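Local atomic coordinates of zinc finger (CCCH type) motif-containing protein (Toxoplasma gondii, PDB entry 7NG2), a protein that probably reads N6-methyladenosine in messenger RNA through this YTH domain, linking the mark to cleavage and polyadenylation of transcripts. Residues I18-R23 against L59-E64; H33-T38 against G95-V100; K14-I19 against T133-A138. One frame throughout, in Å; residues are numbered along the deposited sequence. Where two conformers were deposited one is given.

Interaction 1 (I18-R23 against L59-E64)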
ATOM      1  N   ILE A  18      -2.202   4.035   2.969  1.00 12.59           N
ATOM      2  CA  ILE A  18      -0.983   4.580   2.372  1.00 13.12           C
ATOM      3  C   ILE A  18       0.228   3.965   3.072  1.00 13.06           C
ATOM      4  O   ILE A  18       0.280   3.886   4.303  1.00 14.73           O
ATOM      5  CB  ILE A  18      -0.988   6.119   2.437  1.00 15.98           C
ATOM      6  CG1 ILE A  18      -2.166   6.631   1.586  1.00 19.60           C
ATOM      7  CG2 ILE A  18       0.345   6.705   1.948  1.00 16.54           C
ATOM      8  CD1 ILE A  18      -2.461   8.097   1.664  1.00 24.01           C
ATOM      9  N   ILE A  19       1.183   3.491   2.279  1.00 12.90           N
ATOM     10  CA  ILE A  19       2.425   2.902   2.766  1.00 13.17           C
ATOM     11  C   ILE A  19       3.558   3.824   2.351  1.00 13.72           C
ATOM     12  O   ILE A  19       3.672   4.178   1.175  1.00 14.51           O
ATOM     13  CB  ILE A  19       2.634   1.513   2.146  1.00 14.76           C
ATOM     14  CG1 ILE A  19       1.562   0.534   2.628  1.00 16.07           C
ATOM     15  CG2 ILE A  19       4.050   1.009   2.425  1.00 16.57           C
ATOM     16  CD1 ILE A  19       1.665   0.217   4.095  1.00 17.43           C
ATOM     17  N   LYS A  20       4.412   4.187   3.300  1.00 13.92           N
ATOM     18  CA  LYS A  20       5.595   4.984   3.010  1.00 14.60           C
ATOM     19  C   LYS A  20       6.831   4.092   3.050  1.00 16.98           C
ATOM     20  O   LYS A  20       6.895   3.123   3.806  1.00 19.56           O
ATOM     21  CB  LYS A  20       5.748   6.126   4.020  1.00 16.17           C
ATOM     22  CG  LYS A  20       4.597   7.131   4.041  1.00 15.73           C
ATOM     23  CD  LYS A  20       4.385   7.838   2.699  1.00 15.09           C
ATOM     24  CE  LYS A  20       5.538   8.785   2.402  1.00 15.60           C
ATOM     25  NZ  LYS A  20       5.215   9.643   1.217  1.00 15.29           N
ATOM     26  N   SER A  21       7.814   4.414   2.219  1.00 17.44           N
ATOM     27  CA  SER A  21       9.059   3.661   2.200  1.00 19.25           C
ATOM     28  C   SER A  21      10.221   4.635   2.180  1.00 19.33           C
ATOM     29  O   SER A  21      10.247   5.542   1.348  1.00 18.90           O
ATOM     30  CB  SER A  21       9.135   2.787   0.951  1.00 20.06           C
ATOM     31  OG  SER A  21      10.345   2.046   0.939  1.00 22.02           O
ATOM     32  N   ASN A  22      11.183   4.463   3.083  0.72 22.12           N
ATOM     33  CA  ASN A  22      12.315   5.380   3.042  0.72 24.56           C
ATOM     34  C   ASN A  22      13.245   5.102   1.866  0.72 22.15           C
ATOM     35  O   ASN A  22      13.949   6.015   1.423  0.72 28.10           O
ATOM     36  CB  ASN A  22      13.066   5.414   4.378  0.72 28.51           C
ATOM     37  CG  ASN A  22      13.909   4.179   4.613  0.72 33.50           C
ATOM     38  OD1 ASN A  22      13.472   3.056   4.361  0.72 35.67           O
ATOM     39  ND2 ASN A  22      15.129   4.380   5.104  0.72 39.90           N
ATOM     40  N   ARG A  23      13.239   3.882   1.330  1.00 20.60           N
ATOM     41  CA  ARG A  23      14.186   3.475   0.304  1.00 22.54           C
ATOM     42  C   ARG A  23      13.412   2.967  -0.901  1.00 22.37           C
ATOM     43  O   ARG A  23      12.555   2.090  -0.760  1.00 22.42           O
ATOM     44  CB  ARG A  23      15.079   2.340   0.821  1.00 25.87           C
ATOM     45  CG  ARG A  23      16.055   2.741   1.912  1.00 30.84           C
ATOM     46  CD  ARG A  23      16.971   1.577   2.267  1.00 35.19           C
ATOM     47  NE  ARG A  23      17.990   1.960   3.238  1.00 43.79           N
ATOM     48  CZ  ARG A  23      19.237   2.288   2.918  1.00 50.30           C
ATOM     49  NH1 ARG A  23      19.621   2.280   1.649  1.00 51.48           N
ATOM     50  NH2 ARG A  23      20.101   2.625   3.866  1.00 57.08           N
ATOM     51  N   LEU A  59      -1.280   1.535  -0.902  1.00 11.80           N
ATOM     52  CA  LEU A  59      -0.942   2.552  -1.898  1.00 12.69           C
ATOM     53  C   LEU A  59       0.455   3.049  -1.554  1.00 12.11           C
ATOM     54  O   LEU A  59       0.646   3.701  -0.520  1.00 12.89           O
ATOM     55  CB  LEU A  59      -1.959   3.693  -1.844  1.00 13.31           C
ATOM     56  CG  LEU A  59      -3.345   3.416  -2.465  1.00 15.14           C
ATOM     57  CD1 LEU A  59      -4.109   2.242  -1.829  1.00 17.05           C
ATOM     58  CD2 LEU A  59      -4.200   4.685  -2.443  1.00 17.21           C
ATOM     59  N   PHE A  60       1.428   2.724  -2.402  1.00 12.03           N
ATOM     60  CA  PHE A  60       2.836   2.898  -2.054  1.00 12.61           C
ATOM     61  C   PHE A  60       3.350   4.271  -2.459  1.00 12.83           C
ATOM     62  O   PHE A  60       3.170   4.695  -3.605  1.00 13.40           O
ATOM     63  CB  PHE A  60       3.669   1.824  -2.737  1.00 13.39           C
ATOM     64  CG  PHE A  60       3.529   0.464  -2.111  1.00 14.14           C
ATOM     65  CD1 PHE A  60       2.527  -0.405  -2.518  1.00 15.64           C
ATOM     66  CD2 PHE A  60       4.398   0.053  -1.108  1.00 16.60           C
ATOM     67  CE1 PHE A  60       2.397  -1.666  -1.956  1.00 17.39           C
ATOM     68  CE2 PHE A  60       4.266  -1.207  -0.535  1.00 17.87           C
ATOM     69  CZ  PHE A  60       3.260  -2.058  -0.958  1.00 18.12           C
ATOM     70  N   SER A  61       4.023   4.939  -1.526  1.00 12.94           N
ATOM     71  CA  SER A  61       4.592   6.267  -1.744  1.00 13.46           C
ATOM     72  C   SER A  61       5.959   6.343  -1.070  1.00 14.22           C
ATOM     73  O   SER A  61       6.053   6.431   0.158  1.00 15.19           O
ATOM     74  CB  SER A  61       3.650   7.332  -1.184  1.00 14.19           C
ATOM     75  OG  SER A  61       4.269   8.605  -1.237  1.00 16.42           O
ATOM     76  N   ALA A  62       7.019   6.331  -1.868  1.00 15.18           N
ATOM     77  CA  ALA A  62       8.351   6.471  -1.303  1.00 15.89           C
ATOM     78  C   ALA A  62       8.534   7.865  -0.710  1.00 16.12           C
ATOM     79  O   ALA A  62       8.012   8.856  -1.229  1.00 17.57           O
ATOM     80  CB  ALA A  62       9.399   6.230  -2.389  1.00 20.32           C
ATOM     81  N   ASN A  63       9.249   7.932   0.408  1.00 16.63           N
ATOM     82  CA  ASN A  63       9.505   9.211   1.063  1.00 18.43           C
ATOM     83  C   ASN A  63      10.147  10.187   0.083  1.00 19.65           C
ATOM     84  O   ASN A  63      11.144   9.870  -0.567  1.00 21.82           O
ATOM     85  CB  ASN A  63      10.451   8.994   2.248  1.00 19.97           C
ATOM     86  CG  ASN A  63       9.790   8.293   3.428  1.00 24.61           C
ATOM     87  OD1 ASN A  63       8.584   8.066   3.453  1.00 29.06           O
ATOM     88  ND2 ASN A  63      10.599   7.954   4.428  1.00 26.59           N
ATOM     89  N   GLU A  64       9.535  11.363  -0.049  1.00 22.52           N
ATOM     90  CA  GLU A  64      10.026  12.451  -0.893  1.00 26.81           C
ATOM     91  C   GLU A  64       9.918  12.171  -2.382  1.00 26.88           C
ATOM     92  O   GLU A  64      10.499  12.894  -3.200  1.00 33.12           O
ATOM     93  CB  GLU A  64      11.436  12.906  -0.509  1.00 26.07           C
ATOM     94  CG  GLU A  64      11.393  13.842   0.629  1.00 25.88           C
ATOM     95  CD  GLU A  64      10.545  15.067   0.331  1.00 25.01           C
ATOM     96  OE1 GLU A  64      10.259  15.376  -0.853  1.00 30.26           O
ATOM     97  OE2 GLU A  64      10.179  15.737   1.296  1.00 22.95           O
TER
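I19 is held to strand 59-62 through both its own N-H and its C=O. Its N donates to L59 O over 2.9 Å in an almost straight bond (175° at the hydrogen), and its O accepts from S61 N at 2.8 Å, with the donor lying nearly on the extension of the carbonyl. This is the alternating pattern of parallel strands. Farther along, S21 N reaches S61 O only weakly, at 3.4 Å, but S21 O takes a firm 2.8 Å bond from N63 N just past the strand end. CA-H groups of the partner strand also approach these carbonyls.

K20 suits its place because its flexible chain bends at chi2 (-60°) and chi3 (-69°), folding back over S61 so that K20 NZ donates to S61 OG at 2.8 Å. S61 OG in turn donates to G67 O. On the other face, I19 CG2 lies 3.7 Å from F60 CD2, side by side; F60 also stacks on W102 and meets W36 edge-to-face. S21 OG reaches forward along its own chain and donates to R23 O at 2.8 Å. For buried I19, S21 and S61, such bonds repay much of the cost of leaving water.

Interaction 2 (H33-T38 against G95-V100)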
ATOM      1  N   HIS A  33       9.584  -9.713  -5.048  1.00 17.40           N
ATOM      2  CA  HIS A  33       9.260 -10.882  -4.240  1.00 17.78           C
ATOM      3  C   HIS A  33       7.854 -10.883  -3.654  1.00 17.13           C
ATOM      4  O   HIS A  33       7.479 -11.854  -2.991  1.00 20.34           O
ATOM      5  CB  HIS A  33      10.306 -11.064  -3.138  1.00 19.72           C
ATOM      6  CG  HIS A  33      11.689 -11.272  -3.667  1.00 20.31           C
ATOM      7  ND1 HIS A  33      12.045 -12.395  -4.382  1.00 23.13           N
ATOM      8  CD2 HIS A  33      12.799 -10.499  -3.605  1.00 22.29           C
ATOM      9  CE1 HIS A  33      13.318 -12.314  -4.725  1.00 23.64           C
ATOM     10  NE2 HIS A  33      13.799 -11.172  -4.264  1.00 25.96           N
ATOM     11  N   GLY A  34       7.061  -9.846  -3.889  1.00 16.03           N
ATOM     12  CA  GLY A  34       5.686  -9.840  -3.427  1.00 15.33           C
ATOM     13  C   GLY A  34       5.569  -9.823  -1.918  1.00 15.05           C
ATOM     14  O   GLY A  34       4.833 -10.624  -1.338  1.00 15.63           O
ATOM     15  N   VAL A  35       6.271  -8.896  -1.267  1.00 15.27           N
ATOM     16  CA  VAL A  35       6.428  -8.944   0.180  1.00 15.14           C
ATOM     17  C   VAL A  35       6.520  -7.524   0.723  1.00 13.84           C
ATOM     18  O   VAL A  35       7.030  -6.616   0.060  1.00 14.78           O
ATOM     19  CB  VAL A  35       7.666  -9.798   0.561  1.00 16.45           C
ATOM     20  CG1 VAL A  35       8.949  -9.185  -0.011  1.00 17.85           C
ATOM     21  CG2 VAL A  35       7.768  -9.996   2.071  1.00 17.73           C
ATOM     22  N   TRP A  36       6.036  -7.340   1.948  1.00 13.79           N
ATOM     23  CA  TRP A  36       6.196  -6.080   2.662  1.00 13.63           C
ATOM     24  C   TRP A  36       6.268  -6.373   4.155  1.00 14.62           C
ATOM     25  O   TRP A  36       5.910  -7.461   4.607  1.00 15.51           O
ATOM     26  CB  TRP A  36       5.043  -5.101   2.357  1.00 14.42           C
ATOM     27  CG  TRP A  36       5.370  -3.698   2.748  1.00 14.54           C
ATOM     28  CD1 TRP A  36       4.762  -2.953   3.710  1.00 14.57           C
ATOM     29  CD2 TRP A  36       6.395  -2.872   2.182  1.00 14.43           C
ATOM     30  NE1 TRP A  36       5.347  -1.709   3.783  1.00 15.11           N
ATOM     31  CE2 TRP A  36       6.357  -1.638   2.860  1.00 15.08           C
ATOM     32  CE3 TRP A  36       7.355  -3.066   1.181  1.00 14.36           C
ATOM     33  CZ2 TRP A  36       7.232  -0.588   2.557  1.00 16.07           C
ATOM     34  CZ3 TRP A  36       8.227  -2.026   0.884  1.00 16.34           C
ATOM     35  CH2 TRP A  36       8.156  -0.802   1.570  1.00 16.61           C
ATOM     36  N   ALA A  37       6.725  -5.381   4.918  1.00 15.65           N
ATOM     37  CA  ALA A  37       6.623  -5.414   6.369  1.00 15.37           C
ATOM     38  C   ALA A  37       6.458  -3.982   6.846  1.00 15.05           C
ATOM     39  O   ALA A  37       6.921  -3.041   6.196  1.00 16.56           O
ATOM     40  CB  ALA A  37       7.843  -6.072   7.037  1.00 16.45           C
ATOM     41  N   THR A  38       5.813  -3.817   7.995  1.00 14.87           N
ATOM     42  CA  THR A  38       5.562  -2.486   8.525  1.00 14.31           C
ATOM     43  C   THR A  38       5.765  -2.505  10.038  1.00 16.02           C
ATOM     44  O   THR A  38       6.101  -3.535  10.630  1.00 16.90           O
ATOM     45  CB  THR A  38       4.184  -1.976   8.065  1.00 15.55           C
ATOM     46  OG1 THR A  38       4.026  -0.597   8.413  1.00 16.65           O
ATOM     47  CG2 THR A  38       3.075  -2.781   8.704  1.00 15.53           C
ATOM     48  N   GLY A  95       7.080  -5.620  12.263  1.00 19.83           N
ATOM     49  CA  GLY A  95       6.315  -6.847  12.324  1.00 19.00           C
ATOM     50  C   GLY A  95       6.823  -7.841  11.289  1.00 18.97           C
ATOM     51  O   GLY A  95       7.744  -7.576  10.516  1.00 19.49           O
ATOM     52  N   SER A  96       6.201  -9.019  11.277  1.00 19.35           N
ATOM     53  CA  SER A  96       6.628 -10.056  10.348  1.00 19.10           C
ATOM     54  C   SER A  96       6.224  -9.692   8.920  1.00 16.25           C
ATOM     55  O   SER A  96       5.278  -8.928   8.682  1.00 16.63           O
ATOM     56  CB  SER A  96       6.007 -11.405  10.720  1.00 21.24           C
ATOM     57  OG  SER A  96       6.505 -11.891  11.955  1.00 26.39           O
ATOM     58  N   ASN A  97       6.958 -10.249   7.958  1.00 16.20           N
ATOM     59  CA  ASN A  97       6.668 -10.016   6.551  1.00 15.51           C
ATOM     60  C   ASN A  97       5.315 -10.598   6.169  1.00 15.39           C
ATOM     61  O   ASN A  97       4.896 -11.644   6.666  1.00 16.73           O
ATOM     62  CB  ASN A  97       7.735 -10.680   5.681  1.00 15.38           C
ATOM     63  CG  ASN A  97       9.103 -10.071   5.879  1.00 15.94           C
ATOM     64  OD1 ASN A  97       9.230  -8.902   6.210  1.00 17.59           O
ATOM     65  ND2 ASN A  97      10.142 -10.868   5.670  1.00 17.63           N
ATOM     66  N   PHE A  98       4.628  -9.917   5.261  1.00 14.80           N
ATOM     67  CA  PHE A  98       3.388 -10.433   4.707  1.00 14.52           C
ATOM     68  C   PHE A  98       3.421 -10.322   3.189  1.00 14.56           C
ATOM     69  O   PHE A  98       4.177  -9.532   2.616  1.00 14.88           O
ATOM     70  CB  PHE A  98       2.140  -9.738   5.288  1.00 15.55           C
ATOM     71  CG  PHE A  98       2.137  -8.234   5.152  1.00 15.25           C
ATOM     72  CD1 PHE A  98       1.577  -7.629   4.043  1.00 15.07           C
ATOM     73  CD2 PHE A  98       2.661  -7.431   6.156  1.00 17.10           C
ATOM     74  CE1 PHE A  98       1.540  -6.250   3.930  1.00 16.73           C
ATOM     75  CE2 PHE A  98       2.634  -6.051   6.047  1.00 16.54           C
ATOM     76  CZ  PHE A  98       2.071  -5.461   4.927  1.00 17.36           C
ATOM     77  N   ARG A  99       2.610 -11.152   2.540  1.00 14.73           N
ATOM     78  CA  ARG A  99       2.578 -11.182   1.087  1.00 14.78           C
ATOM     79  C   ARG A  99       1.766 -10.014   0.542  1.00 14.18           C
ATOM     80  O   ARG A  99       0.720  -9.644   1.091  1.00 14.88           O
ATOM     81  CB  ARG A  99       1.985 -12.503   0.596  1.00 17.30           C
ATOM     82  CG  ARG A  99       2.977 -13.657   0.618  1.00 23.38           C
ATOM     83  CD  ARG A  99       2.451 -14.882  -0.115  1.00 29.74           C
ATOM     84  NE  ARG A  99       1.308 -15.481   0.565  1.00 36.59           N
ATOM     85  CZ  ARG A  99       0.099 -15.612   0.025  1.00 39.89           C
ATOM     86  NH1 ARG A  99      -0.130 -15.182  -1.210  1.00 39.99           N
ATOM     87  NH2 ARG A  99      -0.879 -16.172   0.722  1.00 43.72           N
ATOM     88  N   VAL A 100       2.258  -9.449  -0.558  0.62 14.17           N
ATOM     89  CA  VAL A 100       1.588  -8.384  -1.295  0.62 13.44           C
ATOM     90  C   VAL A 100       1.586  -8.766  -2.766  0.62 13.56           C
ATOM     91  O   VAL A 100       2.574  -9.299  -3.282  0.62 15.37           O
ATOM     92  CB  VAL A 100       2.314  -7.033  -1.108  0.62 13.92           C
ATOM     93  CG1 VAL A 100       1.665  -5.937  -1.957  0.62 14.28           C
ATOM     94  CG2 VAL A 100       2.320  -6.639   0.348  0.62 14.40           C
TER
HETATM   95  O   HOH W   1       4.573  -6.259   9.024  1.00 16.91           O
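The edge of the central YTH sheet is formed here, where short strand 35-36 pairs antiparallel with the start of strand 98-109. W36 and F98 make the hydrogen-bonded pair: F98 N donates to W36 O at 2.8 Å and W36 N to F98 O at 3.0 Å. V100 N then binds G34 O at 2.9 Å, although from well above the carbonyl plane. G34 leaves the preceding helix with positive phi (66°), a conformation that a residue lacking a side chain adopts easily. Farther along, G95 N donates to T38 O at 2.8 Å, and a water bridges T38 N and S96 O.

F98 CG sits between the backbone N and carbonyl carbon (chi1 55°), which lays one ring face beneath W36 O while CZ meets the indole edge, 3.9 Å from W36 CD1. The two ring planes are 74° apart. V100 CG2 packs on W36 CB at 3.7 Å. On the other side of the sheet V35 CG2 touches N97 CB, and the N97 amide is held by L82 O and Q91 NE2. Backbone bonds and aromatic packing together hold the W36 indole in place, flanked edge-to-face by W87, consistent with the tryptophan-lined m6A pocket of YTH domains.

Interaction 3 (K14-I19 against T133-A138)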
ATOM      1  N   LYS A  14     -13.738  -2.957   0.830  1.00 13.79           N
ATOM      2  CA  LYS A  14     -12.367  -2.527   0.605  1.00 14.27           C
ATOM      3  C   LYS A  14     -11.934  -1.580   1.706  1.00 13.27           C
ATOM      4  O   LYS A  14     -12.738  -0.805   2.227  1.00 14.29           O
ATOM      5  CB  LYS A  14     -12.237  -1.831  -0.752  1.00 15.62           C
ATOM      6  CG  LYS A  14     -12.774  -2.667  -1.910  1.00 17.57           C
ATOM      7  CD  LYS A  14     -12.877  -1.882  -3.194  1.00 19.19           C
ATOM      8  CE  LYS A  14     -13.561  -2.710  -4.265  1.00 20.62           C
ATOM      9  NZ  LYS A  14     -15.024  -2.746  -4.120  1.00 20.68           N
ATOM     10  N   ARG A  15     -10.651  -1.659   2.058  1.00 12.95           N
ATOM     11  CA  ARG A  15      -9.997  -0.641   2.864  1.00 13.39           C
ATOM     12  C   ARG A  15      -8.686  -0.292   2.186  1.00 12.51           C
ATOM     13  O   ARG A  15      -8.074  -1.131   1.527  1.00 13.34           O
ATOM     14  CB  ARG A  15      -9.781  -1.099   4.314  1.00 12.89           C
ATOM     15  CG  ARG A  15     -11.103  -1.235   5.079  1.00 13.60           C
ATOM     16  CD  ARG A  15     -10.932  -1.773   6.483  1.00 14.86           C
ATOM     17  NE  ARG A  15     -10.295  -0.791   7.347  1.00 14.46           N
ATOM     18  CZ  ARG A  15     -10.071  -0.989   8.636  1.00 16.55           C
ATOM     19  NH1 ARG A  15     -10.435  -2.135   9.194  1.00 19.23           N
ATOM     20  NH2 ARG A  15      -9.496  -0.045   9.357  1.00 18.64           N
ATOM     21  N   PHE A  16      -8.258   0.959   2.350  1.00 12.55           N
ATOM     22  CA  PHE A  16      -7.152   1.536   1.589  1.00 12.98           C
ATOM     23  C   PHE A  16      -6.181   2.216   2.543  1.00 12.49           C
ATOM     24  O   PHE A  16      -6.583   3.100   3.313  1.00 13.96           O
ATOM     25  CB  PHE A  16      -7.679   2.597   0.615  1.00 13.49           C
ATOM     26  CG  PHE A  16      -8.701   2.100  -0.371  1.00 13.08           C
ATOM     27  CD1 PHE A  16     -10.048   2.051  -0.039  1.00 13.96           C
ATOM     28  CD2 PHE A  16      -8.317   1.709  -1.640  1.00 13.26           C
ATOM     29  CE1 PHE A  16     -10.989   1.619  -0.962  1.00 14.25           C
ATOM     30  CE2 PHE A  16      -9.259   1.274  -2.568  1.00 14.34           C
ATOM     31  CZ  PHE A  16     -10.597   1.222  -2.213  1.00 14.49           C
ATOM     32  N   PHE A  17      -4.914   1.823   2.489  1.00 12.59           N
ATOM     33  CA  PHE A  17      -3.905   2.363   3.395  1.00 12.85           C
ATOM     34  C   PHE A  17      -2.725   2.870   2.586  1.00 12.17           C
ATOM     35  O   PHE A  17      -2.295   2.222   1.632  1.00 13.30           O
ATOM     36  CB  PHE A  17      -3.397   1.289   4.369  1.00 13.32           C
ATOM     37  CG  PHE A  17      -4.462   0.762   5.274  1.00 12.76           C
ATOM     38  CD1 PHE A  17      -5.254  -0.314   4.887  1.00 13.40           C
ATOM     39  CD2 PHE A  17      -4.693   1.345   6.511  1.00 14.43           C
ATOM     40  CE1 PHE A  17      -6.248  -0.809   5.715  1.00 14.58           C
ATOM     41  CE2 PHE A  17      -5.693   0.853   7.345  1.00 14.77           C
ATOM     42  CZ  PHE A  17      -6.471  -0.229   6.942  1.00 14.89           C
ATOM     43  N   ILE A  18      -2.202   4.035   2.969  1.00 12.59           N
ATOM     44  CA  ILE A  18      -0.983   4.580   2.372  1.00 13.12           C
ATOM     45  C   ILE A  18       0.228   3.965   3.072  1.00 13.06           C
ATOM     46  O   ILE A  18       0.280   3.886   4.303  1.00 14.73           O
ATOM     47  CB  ILE A  18      -0.988   6.119   2.437  1.00 15.98           C
ATOM     48  CG1 ILE A  18      -2.166   6.631   1.586  1.00 19.60           C
ATOM     49  CG2 ILE A  18       0.345   6.705   1.948  1.00 16.54           C
ATOM     50  CD1 ILE A  18      -2.461   8.097   1.664  1.00 24.01           C
ATOM     51  N   ILE A  19       1.183   3.491   2.279  1.00 12.90           N
ATOM     52  CA  ILE A  19       2.425   2.902   2.766  1.00 13.17           C
ATOM     53  C   ILE A  19       3.558   3.824   2.351  1.00 13.72           C
ATOM     54  O   ILE A  19       3.672   4.178   1.175  1.00 14.51           O
ATOM     55  CB  ILE A  19       2.634   1.513   2.146  1.00 14.76           C
ATOM     56  CG1 ILE A  19       1.562   0.534   2.628  1.00 16.07           C
ATOM     57  CG2 ILE A  19       4.050   1.009   2.425  1.00 16.57           C
ATOM     58  CD1 ILE A  19       1.665   0.217   4.095  1.00 17.43           C
ATOM     59  N   THR A 133      -1.472   5.438   7.052  1.00 14.23           N
ATOM     60  CA  THR A 133      -2.646   6.296   7.069  1.00 13.66           C
ATOM     61  C   THR A 133      -3.756   5.678   6.223  1.00 13.87           C
ATOM     62  O   THR A 133      -3.543   5.342   5.060  1.00 14.58           O
ATOM     63  CB  THR A 133      -2.284   7.670   6.500  1.00 15.18           C
ATOM     64  OG1 THR A 133      -1.349   8.334   7.365  1.00 16.72           O
ATOM     65  CG2 THR A 133      -3.529   8.535   6.351  1.00 17.38           C
ATOM     66  N   GLU A 134      -4.951   5.571   6.796  1.00 13.95           N
ATOM     67  CA  GLU A 134      -6.094   5.052   6.054  1.00 13.64           C
ATOM     68  C   GLU A 134      -6.815   6.179   5.325  1.00 13.88           C
ATOM     69  O   GLU A 134      -6.910   7.302   5.827  1.00 15.21           O
ATOM     70  CB  GLU A 134      -7.079   4.321   6.975  1.00 14.37           C
ATOM     71  CG  GLU A 134      -8.073   3.471   6.200  1.00 13.90           C
ATOM     72  CD  GLU A 134      -8.916   2.533   7.045  1.00 13.99           C
ATOM     73  OE1 GLU A 134      -8.765   2.489   8.285  1.00 15.12           O
ATOM     74  OE2 GLU A 134      -9.765   1.839   6.445  1.00 15.08           O
ATOM     75  N   VAL A 135      -7.251   5.904   4.097  0.66 14.23           N
ATOM     76  CA  VAL A 135      -8.086   6.870   3.381  0.66 15.92           C
ATOM     77  C   VAL A 135      -9.501   6.329   3.233  0.66 15.17           C
ATOM     78  O   VAL A 135      -9.711   5.112   3.179  0.66 14.70           O
ATOM     79  CB  VAL A 135      -7.503   7.293   2.019  0.66 15.80           C
ATOM     80  CG1 VAL A 135      -6.171   8.004   2.186  0.66 16.92           C
ATOM     81  CG2 VAL A 135      -7.403   6.108   1.082  0.66 15.54           C
ATOM     82  N   PRO A 136     -10.497   7.202   3.164  1.00 15.24           N
ATOM     83  CA  PRO A 136     -11.891   6.753   3.005  1.00 15.58           C
ATOM     84  C   PRO A 136     -12.077   6.025   1.688  1.00 16.65           C
ATOM     85  O   PRO A 136     -11.314   6.237   0.730  1.00 16.65           O
ATOM     86  CB  PRO A 136     -12.693   8.066   3.014  1.00 17.52           C
ATOM     87  CG  PRO A 136     -11.784   9.087   3.609  1.00 20.04           C
ATOM     88  CD  PRO A 136     -10.389   8.669   3.278  1.00 17.59           C
ATOM     89  N   PRO A 137     -13.081   5.153   1.596  1.00 16.32           N
ATOM     90  CA  PRO A 137     -13.209   4.319   0.395  1.00 17.45           C
ATOM     91  C   PRO A 137     -13.481   5.097  -0.884  1.00 17.69           C
ATOM     92  O   PRO A 137     -12.982   4.693  -1.941  1.00 19.60           O
ATOM     93  CB  PRO A 137     -14.360   3.365   0.748  1.00 18.17           C
ATOM     94  CG  PRO A 137     -15.150   4.095   1.794  1.00 19.71           C
ATOM     95  CD  PRO A 137     -14.121   4.848   2.597  1.00 18.85           C
ATOM     96  N   ALA A 138     -14.243   6.200  -0.839  1.00 19.52           N
ATOM     97  CA  ALA A 138     -14.473   6.941  -2.077  1.00 21.34           C
ATOM     98  C   ALA A 138     -13.167   7.500  -2.630  1.00 19.48           C
ATOM     99  O   ALA A 138     -12.886   7.373  -3.828  1.00 20.13           O
ATOM    100  CB  ALA A 138     -15.515   8.046  -1.883  1.00 24.30           C
TER
HETATM  101  O   HOH W   2     -10.304   2.491   3.838  1.00 13.86           O
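E134 holds CG anti to its backbone N (chi1 -165°) and stays extended beyond CG, a posture that carries its carboxylate across the F17 ring to R15. The arginine bends once, at chi3 (71°), and presents NE and NH2 side-on. R15 NE donates to OE2 of E134 and R15 NH2 to OE1 of E134, both at 2.8 Å and nearly straight, on the syn sides of the two oxygens though tilted out of the carboxylate plane. The acceptors lie within the guanidinium plane, while the carboxylate is turned from it by 24°. Glutamate is long enough to make this two-pronged salt bridge and still lay E134 CG over a face of F17, 4.1 Å from the ring centroid, a CH-pi contact. A water donates to E134 OE2 and to V135 O and accepts from F16 N, joining the salt bridge to both backbones.

The short, weakly bonded strand 134-135 lines the outer side of strand 14-21, at the edge of the mixed sheet of this YTH domain, just before helix 137-149 begins. The pairing is antiparallel: T133 O accepts from I18 N at 2.8 Å, and F16 O from V135 N at 3.0 Å. On the face away from the salt bridge, F16 CB lies against V135 CG2 at 3.6 Å and I18 CD1 against V135 CG1 at 3.7 Å. F16 also brings CE1 within 3.7 Å of P137 CA, where the compact proline ring starts the helix.

From the N terminus, strand 14-21 serves interactions 1 and 3, sharing I18 and I19. Interaction 1 closes the shorter loop, joining strand 14-21 to its parallel neighbour 55-62 after two helices and strand 35-36 have intervened. Interaction 3 closes the long one, bringing strand 134-135 to the other side of strand 14-21. Interaction 2, at the opposite edge of the sheet, closes the loop from 33-38 to 95-100, which holds helix 40-52 and strands 55-62 and 67-74; it crosses interaction 1 along the chain and is nested inside the loop of interaction 3. W36 links interaction 2 to interaction 1, its NE1 lying 3.3 Å from I19 CG2.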